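Local coordinates for bifunctional protein PutA (Bdellovibrio bacteriovorus, PDB 5UR2) that probably oxidises proline to glutamate in two steps, carrying a flavin-dependent proline dehydrogenase and an NAD+-dependent glutamate semialdehyde dehydrogenase on one chain, at residues E164-L169 against K232-N237; L286-Q291 against A338-E343; Q543-T548 against Q688-F693; D562-I567 against W675-M680. One frame throughout, in Å; residues are numbered along the deposited sequence.

Contact 1 (E164-L169 against K232-N237); sequences ELVTWL and KGVFVN
V166, on helix 152-173, leans on V234 where the chain runs into strand 235-238 of the proline dehydrogenase TIM barrel, so an outer helix packs on the entry of an inner strand. This is the tight, buried part. V166 CG1 approaches V234 CG2 to 4.1 Å, methyl against methyl, the two side chains set at a slant to each other. The V166 branch that does the touching is the one anti to its backbone N (chi1 169°). V195 of strand 194-197 also packs on V166, and V193 on V234, so the inner side is lined by further valines.

Outward the contact thins. At the C-terminal end of helix 211-232, G233, with positive phi (71°), turns the chain away in a Schellman motif. The exposed K232 stretches its methylenes over the surface of helix 152-173: its CG comes only to 4.4 Å from V166 CG1. T167 directs its CB away from K232, and its hydroxyl is used within its own helix, where OG1 bonds M163 O. What remains at the solvent margin is a loose apolar touch, T167 CG2 to K232 CE at 4.5 Å.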
# COMPACT_ATOMS: atom_id res chain seq x y z
N GLU B 164 -45.12 -16.48 -40.09
CA GLU B 164 -45.21 -17.77 -40.78
C GLU B 164 -45.67 -18.87 -39.83
O GLU B 164 -46.48 -19.72 -40.22
CB GLU B 164 -43.86 -18.14 -41.40
CG GLU B 164 -43.48 -17.30 -42.61
CD GLU B 164 -41.98 -17.29 -42.84
OE1 GLU B 164 -41.27 -18.07 -42.17
OE2 GLU B 164 -41.50 -16.48 -43.68
N LEU B 165 -45.16 -18.87 -38.59
CA LEU B 165 -45.56 -19.90 -37.63
C LEU B 165 -47.06 -19.87 -37.38
O LEU B 165 -47.72 -20.92 -37.42
CB LEU B 165 -44.80 -19.74 -36.31
CG LEU B 165 -45.29 -20.69 -35.20
CD1 LEU B 165 -44.99 -22.14 -35.56
CD2 LEU B 165 -44.66 -20.36 -33.86
N VAL B 166 -47.61 -18.68 -37.12
CA VAL B 166 -49.03 -18.58 -36.79
C VAL B 166 -49.90 -19.03 -37.96
O VAL B 166 -50.86 -19.78 -37.79
CB VAL B 166 -49.37 -17.15 -36.35
CG1 VAL B 166 -50.88 -16.97 -36.27
CG2 VAL B 166 -48.73 -16.85 -35.01
N THR B 167 -49.57 -18.57 -39.17
CA THR B 167 -50.37 -18.94 -40.34
C THR B 167 -50.32 -20.44 -40.57
O THR B 167 -51.35 -21.10 -40.76
CB THR B 167 -49.90 -18.17 -41.58
OG1 THR B 167 -50.07 -16.76 -41.37
CG2 THR B 167 -50.70 -18.58 -42.83
N TRP B 168 -49.12 -21.01 -40.51
CA TRP B 168 -48.92 -22.42 -40.84
C TRP B 168 -49.50 -23.35 -39.77
O TRP B 168 -50.09 -24.39 -40.11
CB TRP B 168 -47.43 -22.66 -41.06
CG TRP B 168 -47.04 -24.06 -41.17
CD1 TRP B 168 -47.04 -24.82 -42.30
CD2 TRP B 168 -46.57 -24.90 -40.12
NE1 TRP B 168 -46.59 -26.08 -42.02
CE2 TRP B 168 -46.30 -26.16 -40.68
CE3 TRP B 168 -46.34 -24.70 -38.75
CZ2 TRP B 168 -45.82 -27.23 -39.92
CZ3 TRP B 168 -45.87 -25.76 -37.99
CH2 TRP B 168 -45.61 -27.01 -38.58
N LEU B 169 -49.33 -23.03 -38.48
CA LEU B 169 -49.90 -23.88 -37.43
C LEU B 169 -51.42 -23.80 -37.39
O LEU B 169 -52.09 -24.83 -37.21
CB LEU B 169 -49.31 -23.52 -36.07
CG LEU B 169 -48.43 -24.58 -35.42
CD1 LEU B 169 -48.05 -24.19 -34.00
CD2 LEU B 169 -49.16 -25.92 -35.43
N LYS B 232 -56.76 -15.70 -36.92
CA LYS B 232 -56.73 -17.14 -37.09
C LYS B 232 -57.29 -17.90 -35.90
O LYS B 232 -57.24 -19.14 -35.90
CB LYS B 232 -55.29 -17.61 -37.37
CG LYS B 232 -54.63 -17.03 -38.62
CD LYS B 232 -55.42 -17.32 -39.90
CE LYS B 232 -54.54 -17.03 -41.13
NZ LYS B 232 -55.25 -17.18 -42.44
N GLY B 233 -57.81 -17.22 -34.88
CA GLY B 233 -58.28 -17.92 -33.70
C GLY B 233 -57.15 -18.50 -32.88
O GLY B 233 -57.33 -19.51 -32.19
N VAL B 234 -55.98 -17.89 -32.95
CA VAL B 234 -54.79 -18.36 -32.27
C VAL B 234 -54.63 -17.58 -30.97
O VAL B 234 -54.92 -16.39 -30.90
CB VAL B 234 -53.57 -18.20 -33.21
CG1 VAL B 234 -52.25 -18.30 -32.47
CG2 VAL B 234 -53.67 -19.23 -34.34
N PHE B 235 -54.19 -18.28 -29.92
CA PHE B 235 -53.82 -17.64 -28.67
C PHE B 235 -52.41 -17.07 -28.79
O PHE B 235 -51.48 -17.78 -29.20
CB PHE B 235 -53.89 -18.64 -27.52
CG PHE B 235 -53.88 -18.00 -26.15
CD1 PHE B 235 -52.72 -17.43 -25.65
CD2 PHE B 235 -55.03 -17.98 -25.38
CE1 PHE B 235 -52.69 -16.84 -24.39
CE2 PHE B 235 -55.02 -17.38 -24.13
CZ PHE B 235 -53.84 -16.81 -23.63
N VAL B 236 -52.24 -15.80 -28.45
CA VAL B 236 -50.93 -15.15 -28.48
C VAL B 236 -50.58 -14.69 -27.07
O VAL B 236 -51.31 -13.89 -26.47
CB VAL B 236 -50.89 -13.97 -29.46
CG1 VAL B 236 -49.47 -13.44 -29.56
CG2 VAL B 236 -51.38 -14.42 -30.81
N ASN B 237 -49.47 -15.22 -26.55
CA ASN B 237 -48.98 -14.91 -25.22
C ASN B 237 -47.70 -14.09 -25.33
O ASN B 237 -46.79 -14.46 -26.08
CB ASN B 237 -48.74 -16.19 -24.42
CG ASN B 237 -48.59 -15.92 -22.94
OD1 ASN B 237 -47.52 -15.50 -22.49
ND2 ASN B 237 -49.66 -16.13 -22.19

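Contact 2 (L286-Q291 against A338-E343); sequences LTEFAQ and AKYLLE
Y340 reaches across from helix 327-343 to T287 of helix 279-293, two helices on the outside of the proline dehydrogenase barrel. Their segments run nearly parallel, 14° apart, with axes 11.5 Å from each other, a gap that the long Y340 side chain spans to reach T287. From Y340 CB, directed at the other helix, the ring is swung out by a first torsion that puts CG anti to the backbone N (chi1 -168°). V283 and K284, in the turn before T287, also lie against this side chain. Along the ring edge, CD2 comes to 4.0 Å from T287 OG1. The next atom, CE2, makes the closest approach, 3.6 Å to the same oxygen, and also meets T287 CB at 4.0 Å. Both threonine atoms lie at the edge of the ring near its plane, not over a face. At the tip, Y340 OH ends 4.4 Å from E288 OE2, too far for a bond, on the exposed side of the pair.

One residue on from Y340, L341 sends CD2 to 4.3 Å from T287 OG1 and packs on P350 of strand 349-353, toward the barrel. T287 OG1 donates its proton back to V283 O in its own helix. With that proton spent, the oxygen facing the C-H edge of the tyrosine is probably a mildly favourable electrostatic neighbour, and these two segments meet by van der Waals contact, with no polar bond joining them.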
# COMPACT_ATOMS: atom_id res chain seq x y z
N LEU B 286 -53.31 -5.02 -13.25
CA LEU B 286 -53.83 -5.69 -14.44
C LEU B 286 -55.29 -6.11 -14.28
O LEU B 286 -56.03 -6.16 -15.27
CB LEU B 286 -52.97 -6.90 -14.79
CG LEU B 286 -51.61 -6.61 -15.44
CD1 LEU B 286 -50.72 -7.85 -15.39
CD2 LEU B 286 -51.82 -6.18 -16.87
N THR B 287 -55.72 -6.46 -13.06
CA THR B 287 -57.12 -6.82 -12.85
C THR B 287 -58.05 -5.62 -13.05
O THR B 287 -59.07 -5.72 -13.74
CB THR B 287 -57.33 -7.44 -11.46
OG1 THR B 287 -56.52 -8.61 -11.32
CG2 THR B 287 -58.78 -7.84 -11.25
N GLU B 288 -57.69 -4.46 -12.47
CA GLU B 288 -58.47 -3.25 -12.72
C GLU B 288 -58.54 -2.95 -14.20
O GLU B 288 -59.61 -2.63 -14.73
CB GLU B 288 -57.85 -2.05 -11.99
CG GLU B 288 -57.81 -2.19 -10.49
CD GLU B 288 -59.20 -2.43 -9.90
OE1 GLU B 288 -59.98 -1.46 -9.83
OE2 GLU B 288 -59.50 -3.59 -9.52
N PHE B 289 -57.42 -3.10 -14.90
CA PHE B 289 -57.39 -2.85 -16.33
C PHE B 289 -58.29 -3.83 -17.08
O PHE B 289 -59.04 -3.42 -17.98
CB PHE B 289 -55.94 -2.93 -16.83
CG PHE B 289 -55.85 -3.00 -18.30
CD1 PHE B 289 -56.06 -1.88 -19.07
CD2 PHE B 289 -55.58 -4.20 -18.93
CE1 PHE B 289 -55.98 -1.95 -20.44
CE2 PHE B 289 -55.50 -4.28 -20.29
CZ PHE B 289 -55.71 -3.16 -21.05
N ALA B 290 -58.27 -5.11 -16.70
CA ALA B 290 -59.13 -6.09 -17.36
C ALA B 290 -60.60 -5.70 -17.23
O ALA B 290 -61.38 -5.87 -18.17
CB ALA B 290 -58.90 -7.49 -16.78
N GLN B 291 -60.98 -5.17 -16.07
CA GLN B 291 -62.35 -4.73 -15.90
C GLN B 291 -62.65 -3.53 -16.79
O GLN B 291 -63.63 -3.54 -17.54
CB GLN B 291 -62.59 -4.40 -14.43
CG GLN B 291 -64.05 -4.23 -14.09
CD GLN B 291 -64.25 -3.50 -12.78
OE1 GLN B 291 -63.32 -2.90 -12.25
NE2 GLN B 291 -65.48 -3.55 -12.26
N ALA B 338 -51.92 -15.90 -6.93
CA ALA B 338 -52.84 -16.88 -7.48
C ALA B 338 -54.23 -16.74 -6.87
O ALA B 338 -55.24 -16.74 -7.59
CB ALA B 338 -52.28 -18.29 -7.28
N LYS B 339 -54.31 -16.59 -5.55
CA LYS B 339 -55.61 -16.42 -4.90
C LYS B 339 -56.33 -15.19 -5.45
O LYS B 339 -57.54 -15.24 -5.73
CB LYS B 339 -55.44 -16.33 -3.38
N TYR B 340 -55.60 -14.08 -5.63
CA TYR B 340 -56.23 -12.84 -6.10
C TYR B 340 -56.81 -13.01 -7.50
O TYR B 340 -57.96 -12.64 -7.75
CB TYR B 340 -55.22 -11.69 -6.06
CG TYR B 340 -55.87 -10.33 -6.27
CD1 TYR B 340 -56.40 -9.63 -5.19
CD2 TYR B 340 -55.97 -9.77 -7.52
CE1 TYR B 340 -57.00 -8.40 -5.36
CE2 TYR B 340 -56.57 -8.53 -7.71
CZ TYR B 340 -57.10 -7.86 -6.63
OH TYR B 340 -57.69 -6.62 -6.82
N LEU B 341 -56.03 -13.57 -8.43
CA LEU B 341 -56.52 -13.79 -9.78
C LEU B 341 -57.73 -14.73 -9.79
O LEU B 341 -58.71 -14.48 -10.50
CB LEU B 341 -55.40 -14.36 -10.66
CG LEU B 341 -54.20 -13.43 -10.91
CD1 LEU B 341 -52.97 -14.22 -11.33
CD2 LEU B 341 -54.53 -12.38 -11.96
N LEU B 342 -57.68 -15.81 -8.99
CA LEU B 342 -58.82 -16.71 -8.89
C LEU B 342 -60.05 -15.97 -8.35
O LEU B 342 -61.16 -16.14 -8.87
CB LEU B 342 -58.48 -17.89 -8.00
CG LEU B 342 -57.51 -18.88 -8.62
CD1 LEU B 342 -57.09 -19.92 -7.57
CD2 LEU B 342 -58.18 -19.53 -9.85
N GLU B 343 -59.85 -15.14 -7.33
CA GLU B 343 -60.94 -14.35 -6.77
C GLU B 343 -61.61 -13.49 -7.83
O GLU B 343 -62.81 -13.21 -7.72
CB GLU B 343 -60.40 -13.47 -5.65
CG GLU B 343 -61.48 -12.77 -4.90
CD GLU B 343 -62.24 -13.74 -4.03
OE1 GLU B 343 -61.60 -14.48 -3.24
OE2 GLU B 343 -63.49 -13.76 -4.15

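Contact 3 (Q543-T548 against Q688-F693)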
# COMPACT_ATOMS: atom_id res chain seq x y z
N GLN B 543 0.16 29.67 -4.66
CA GLN B 543 1.35 29.54 -3.82
C GLN B 543 1.11 30.14 -2.44
O GLN B 543 1.45 29.53 -1.42
CB GLN B 543 2.55 30.18 -4.52
CG GLN B 543 3.86 30.05 -3.77
CD GLN B 543 4.33 28.60 -3.64
OE1 GLN B 543 4.00 27.74 -4.46
NE2 GLN B 543 5.09 28.33 -2.58
N THR B 544 0.50 31.32 -2.38
CA THR B 544 0.18 31.91 -1.08
C THR B 544 -0.75 30.99 -0.29
O THR B 544 -0.52 30.73 0.90
CB THR B 544 -0.47 33.28 -1.26
OG1 THR B 544 0.48 34.19 -1.80
CG2 THR B 544 -0.99 33.85 0.06
N ALA B 545 -1.79 30.49 -0.95
CA ALA B 545 -2.73 29.61 -0.28
C ALA B 545 -2.06 28.32 0.20
O ALA B 545 -2.39 27.82 1.28
CB ALA B 545 -3.90 29.29 -1.21
N TYR B 546 -1.09 27.80 -0.55
CA TYR B 546 -0.47 26.54 -0.18
C TYR B 546 0.17 26.61 1.21
O TYR B 546 0.17 25.61 1.94
CB TYR B 546 0.56 26.13 -1.23
CG TYR B 546 1.32 24.88 -0.86
CD1 TYR B 546 0.68 23.65 -0.81
CD2 TYR B 546 2.67 24.93 -0.56
CE1 TYR B 546 1.36 22.50 -0.45
CE2 TYR B 546 3.37 23.79 -0.22
CZ TYR B 546 2.71 22.58 -0.16
OH TYR B 546 3.39 21.44 0.19
N LYS B 547 0.66 27.79 1.60
CA LYS B 547 1.35 27.97 2.88
C LYS B 547 0.48 27.58 4.07
O LYS B 547 0.98 27.03 5.06
CB LYS B 547 1.81 29.43 3.00
CG LYS B 547 2.56 29.77 4.26
CD LYS B 547 2.79 31.28 4.38
CE LYS B 547 3.80 31.60 5.49
NZ LYS B 547 5.05 30.79 5.35
N THR B 548 -0.83 27.85 4.00
CA THR B 548 -1.73 27.46 5.07
C THR B 548 -2.54 26.20 4.75
O THR B 548 -2.83 25.41 5.65
CB THR B 548 -2.69 28.61 5.43
OG1 THR B 548 -3.33 29.09 4.24
CG2 THR B 548 -1.94 29.76 6.12
N GLN B 688 -10.18 30.61 -0.30
CA GLN B 688 -9.72 31.34 -1.46
C GLN B 688 -8.28 30.94 -1.81
O GLN B 688 -7.42 30.83 -0.94
CB GLN B 688 -9.79 32.85 -1.20
CG GLN B 688 -8.90 33.31 -0.09
CD GLN B 688 -8.87 34.82 0.03
OE1 GLN B 688 -9.90 35.48 -0.07
NE2 GLN B 688 -7.67 35.37 0.21
N GLY B 689 -8.05 30.73 -3.10
CA GLY B 689 -6.72 30.42 -3.61
C GLY B 689 -6.34 28.96 -3.60
O GLY B 689 -5.37 28.58 -4.27
N VAL B 690 -7.06 28.11 -2.85
CA VAL B 690 -6.73 26.69 -2.83
C VAL B 690 -6.93 26.08 -4.21
O VAL B 690 -6.09 25.31 -4.70
CB VAL B 690 -7.55 25.95 -1.75
CG1 VAL B 690 -7.33 24.43 -1.80
CG2 VAL B 690 -7.17 26.50 -0.34
N ILE B 691 -8.01 26.46 -4.89
CA ILE B 691 -8.30 26.04 -6.25
C ILE B 691 -8.60 27.29 -7.07
O ILE B 691 -9.41 28.12 -6.66
CB ILE B 691 -9.48 25.04 -6.28
CG1 ILE B 691 -9.07 23.75 -5.56
CG2 ILE B 691 -9.90 24.72 -7.70
CD1 ILE B 691 -10.23 22.86 -5.15
N ASN B 692 -7.90 27.45 -8.20
CA ASN B 692 -8.10 28.61 -9.06
C ASN B 692 -8.51 28.17 -10.45
O ASN B 692 -8.03 27.16 -10.97
CB ASN B 692 -6.83 29.47 -9.12
CG ASN B 692 -6.38 29.91 -7.74
OD1 ASN B 692 -6.81 30.95 -7.23
ND2 ASN B 692 -5.55 29.08 -7.09
N PHE B 693 -9.41 28.95 -11.05
CA PHE B 693 -10.08 28.62 -12.30
C PHE B 693 -9.55 29.52 -13.40
O PHE B 693 -9.85 30.73 -13.42
CB PHE B 693 -11.58 28.79 -12.14
CG PHE B 693 -12.38 28.44 -13.37
CD1 PHE B 693 -12.42 27.13 -13.83
CD2 PHE B 693 -13.14 29.40 -14.01
CE1 PHE B 693 -13.20 26.80 -14.94
CE2 PHE B 693 -13.92 29.09 -15.12
CZ PHE B 693 -13.95 27.79 -15.58
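The backbones of A545 and G689 come within 5.3 Å, CA to CA, where helix 532-549 lies against the turn leading into strand 691-693. Such an approach suits the two residues involved: one has a bare methyl, the other no side chain, and G689 takes up a positive phi (87°). The A545 methyl rests on the peptide that follows G689, its CB 3.4 Å from G689 C and 3.5 Å from G689 O. The same methyl faces V690, whose CG2 lies 4.4 Å from A545 CB, and is touched by T661 of the adjoining strand. Here a side chain packs on backbone, and the contact is buried and small.

The turn that receives the methyl is braced from within. N692 folds its amide back, CG anti to its own carbonyl carbon (chi1 -56°), and ND2 donates to G689 O at 2.9 Å, a bent bond arriving from above the carbonyl plane. ND2 also bonds V662 O, while OD1 accepts from N502 N; three bonds thus hold the amide and fix its rotation. Its neighbours on the helix are A541 and A542.

Strand 691-693 pairs in parallel with 661-665, and helix 671-684 connects the two, a beta-alpha-beta crossover. With strands 623-638, 711-717 and 742-746 they follow the 3-2-1-4-5 strand order typical of the Rossmann-type NAD-binding domain of aldehyde dehydrogenases.

Contact 4 (D562-I567 against W675-M680)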
# COMPACT_ATOMS: atom_id res chain seq x y z
N ASP B 562 -15.80 15.61 0.30
CA ASP B 562 -17.08 14.93 0.45
C ASP B 562 -18.24 15.89 0.20
O ASP B 562 -19.24 15.51 -0.43
CB ASP B 562 -17.21 14.30 1.84
CG ASP B 562 -16.61 12.90 1.90
OD1 ASP B 562 -16.70 12.14 0.90
OD2 ASP B 562 -16.08 12.55 2.97
N LYS B 563 -18.14 17.12 0.69
CA LYS B 563 -19.22 18.07 0.47
C LYS B 563 -19.36 18.38 -1.01
O LYS B 563 -20.48 18.48 -1.52
CB LYS B 563 -18.99 19.36 1.27
CG LYS B 563 -20.23 20.25 1.36
CD LYS B 563 -20.00 21.48 2.25
CE LYS B 563 -21.23 22.41 2.28
NZ LYS B 563 -20.92 23.73 2.92
N LEU B 564 -18.23 18.49 -1.72
CA LEU B 564 -18.28 18.68 -3.17
C LEU B 564 -19.07 17.55 -3.84
O LEU B 564 -19.94 17.80 -4.68
CB LEU B 564 -16.86 18.76 -3.74
CG LEU B 564 -16.75 18.81 -5.26
CD1 LEU B 564 -17.52 20.01 -5.78
CD2 LEU B 564 -15.29 18.82 -5.75
N ALA B 565 -18.81 16.30 -3.44
CA ALA B 565 -19.55 15.16 -3.98
C ALA B 565 -21.04 15.26 -3.67
O ALA B 565 -21.88 14.90 -4.51
CB ALA B 565 -18.99 13.85 -3.40
N ASP B 566 -21.39 15.73 -2.47
CA ASP B 566 -22.80 15.88 -2.13
C ASP B 566 -23.47 16.94 -2.98
O ASP B 566 -24.60 16.75 -3.43
CB ASP B 566 -22.97 16.24 -0.65
CG ASP B 566 -22.49 15.14 0.27
OD1 ASP B 566 -22.46 13.96 -0.14
OD2 ASP B 566 -22.10 15.46 1.39
N ILE B 567 -22.76 18.04 -3.23
CA ILE B 567 -23.32 19.08 -4.09
C ILE B 567 -23.50 18.56 -5.51
O ILE B 567 -24.55 18.78 -6.13
CB ILE B 567 -22.43 20.33 -4.02
CG1 ILE B 567 -22.59 21.00 -2.65
CG2 ILE B 567 -22.71 21.28 -5.20
CD1 ILE B 567 -21.49 21.98 -2.33
N TRP B 675 -16.73 25.55 -15.37
CA TRP B 675 -17.28 26.67 -14.61
C TRP B 675 -18.26 26.17 -13.56
O TRP B 675 -18.20 26.59 -12.39
CB TRP B 675 -17.92 27.64 -15.61
CG TRP B 675 -18.84 28.73 -15.11
CD1 TRP B 675 -20.19 28.78 -15.28
CD2 TRP B 675 -18.46 29.95 -14.46
NE1 TRP B 675 -20.69 29.96 -14.76
CE2 TRP B 675 -19.65 30.69 -14.25
CE3 TRP B 675 -17.24 30.49 -14.03
CZ2 TRP B 675 -19.65 31.94 -13.62
CZ3 TRP B 675 -17.25 31.73 -13.41
CH2 TRP B 675 -18.45 32.44 -13.20
N GLY B 676 -19.12 25.22 -13.93
CA GLY B 676 -19.98 24.59 -12.94
C GLY B 676 -19.19 23.93 -11.82
O GLY B 676 -19.56 24.04 -10.65
N LEU B 677 -18.07 23.27 -12.16
CA LEU B 677 -17.24 22.66 -11.12
C LEU B 677 -16.70 23.72 -10.16
O LEU B 677 -16.71 23.52 -8.94
CB LEU B 677 -16.09 21.86 -11.74
CG LEU B 677 -15.09 21.26 -10.73
CD1 LEU B 677 -15.72 20.20 -9.80
CD2 LEU B 677 -13.87 20.65 -11.43
N MET B 678 -16.21 24.84 -10.70
CA MET B 678 -15.65 25.88 -9.83
C MET B 678 -16.70 26.45 -8.88
O MET B 678 -16.41 26.72 -7.71
CB MET B 678 -15.03 26.99 -10.69
CG MET B 678 -14.28 28.05 -9.88
SD MET B 678 -12.95 27.34 -8.93
CE MET B 678 -12.64 28.64 -7.74
N LYS B 679 -17.93 26.63 -9.37
CA LYS B 679 -18.99 27.17 -8.52
C LYS B 679 -19.33 26.22 -7.38
O LYS B 679 -19.65 26.66 -6.26
CB LYS B 679 -20.24 27.46 -9.38
CG LYS B 679 -20.08 28.71 -10.24
CD LYS B 679 -19.71 29.90 -9.35
CE LYS B 679 -19.13 31.07 -10.12
NZ LYS B 679 -18.43 32.02 -9.19
N MET B 680 -19.28 24.91 -7.65
CA MET B 680 -19.52 23.93 -6.61
C MET B 680 -18.36 23.89 -5.64
O MET B 680 -18.56 23.75 -4.42
CB MET B 680 -19.76 22.54 -7.24
CG MET B 680 -20.96 22.46 -8.18
SD MET B 680 -21.38 20.78 -8.70
CE MET B 680 -20.04 20.35 -9.81
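M680 is the bump, and the groove between L564 and I567, one turn apart on helix 554-570, takes it in. Its CB enters first, 3.7 Å from L564 CD1 and 3.8 Å from I567 CG2, held from two residues at once. Beyond that the chain runs on along the isoleucine: M680 CG is 3.7 Å and SD 3.8 Å from I567 CG2, the methionine and isoleucine lying alongside with their ends pointing opposite ways. L564, by contrast, lies across M680 at about a right angle.

The helix segments cross at 124° with their axes 10.5 Å apart. Helix 671-684 is the helical link of a beta-alpha-beta crossover, between strands 661-665 and 691-693, in the Rossmann-type part of the aldehyde dehydrogenase fold; helix 554-570 packs on its flank, with helices 587-611 and 646-657 closing round through C601, T653 and L648. All four touching residues are buried, whereas D566 and K679 turn to salt bridges outside the contact, with R602 and E505 respectively.

L564 returns the fit. Extended by a first torsion that sets CG anti to its backbone N (chi1 174°), it presses its forked end against the step from L677 to M680. One prong is the CD1 already on M680; the other, CD2, reaches L677 CD1 at 4.3 Å. On the isoleucine side, CD1 of I567 comes up against the backbone, 4.0 Å from M680 O.

Overall arrangement
Contacts 1 and 2 belong to the proline dehydrogenase barrel, their centres 26 Å apart without touching; contacts 3 and 4 belong to the aldehyde dehydrogenase part, contact 3 about 66 Å from contact 2, centre to centre. The barrel pair is half open, each mixing buried residues with an exposed charged one, while contact 4 is wholly buried and contact 3 nearly so. Contacts 3 and 4 are joined physically, with centres 17 Å apart: F693 and I691 of the strand pack on W675 and M678 of the preceding helix. Their chemistry differs all the same: contact 4 is aliphatic interlock, contact 3 a methyl on backbone, contact 1 valine pairing and contact 2 a ring edge at a hydroxyl.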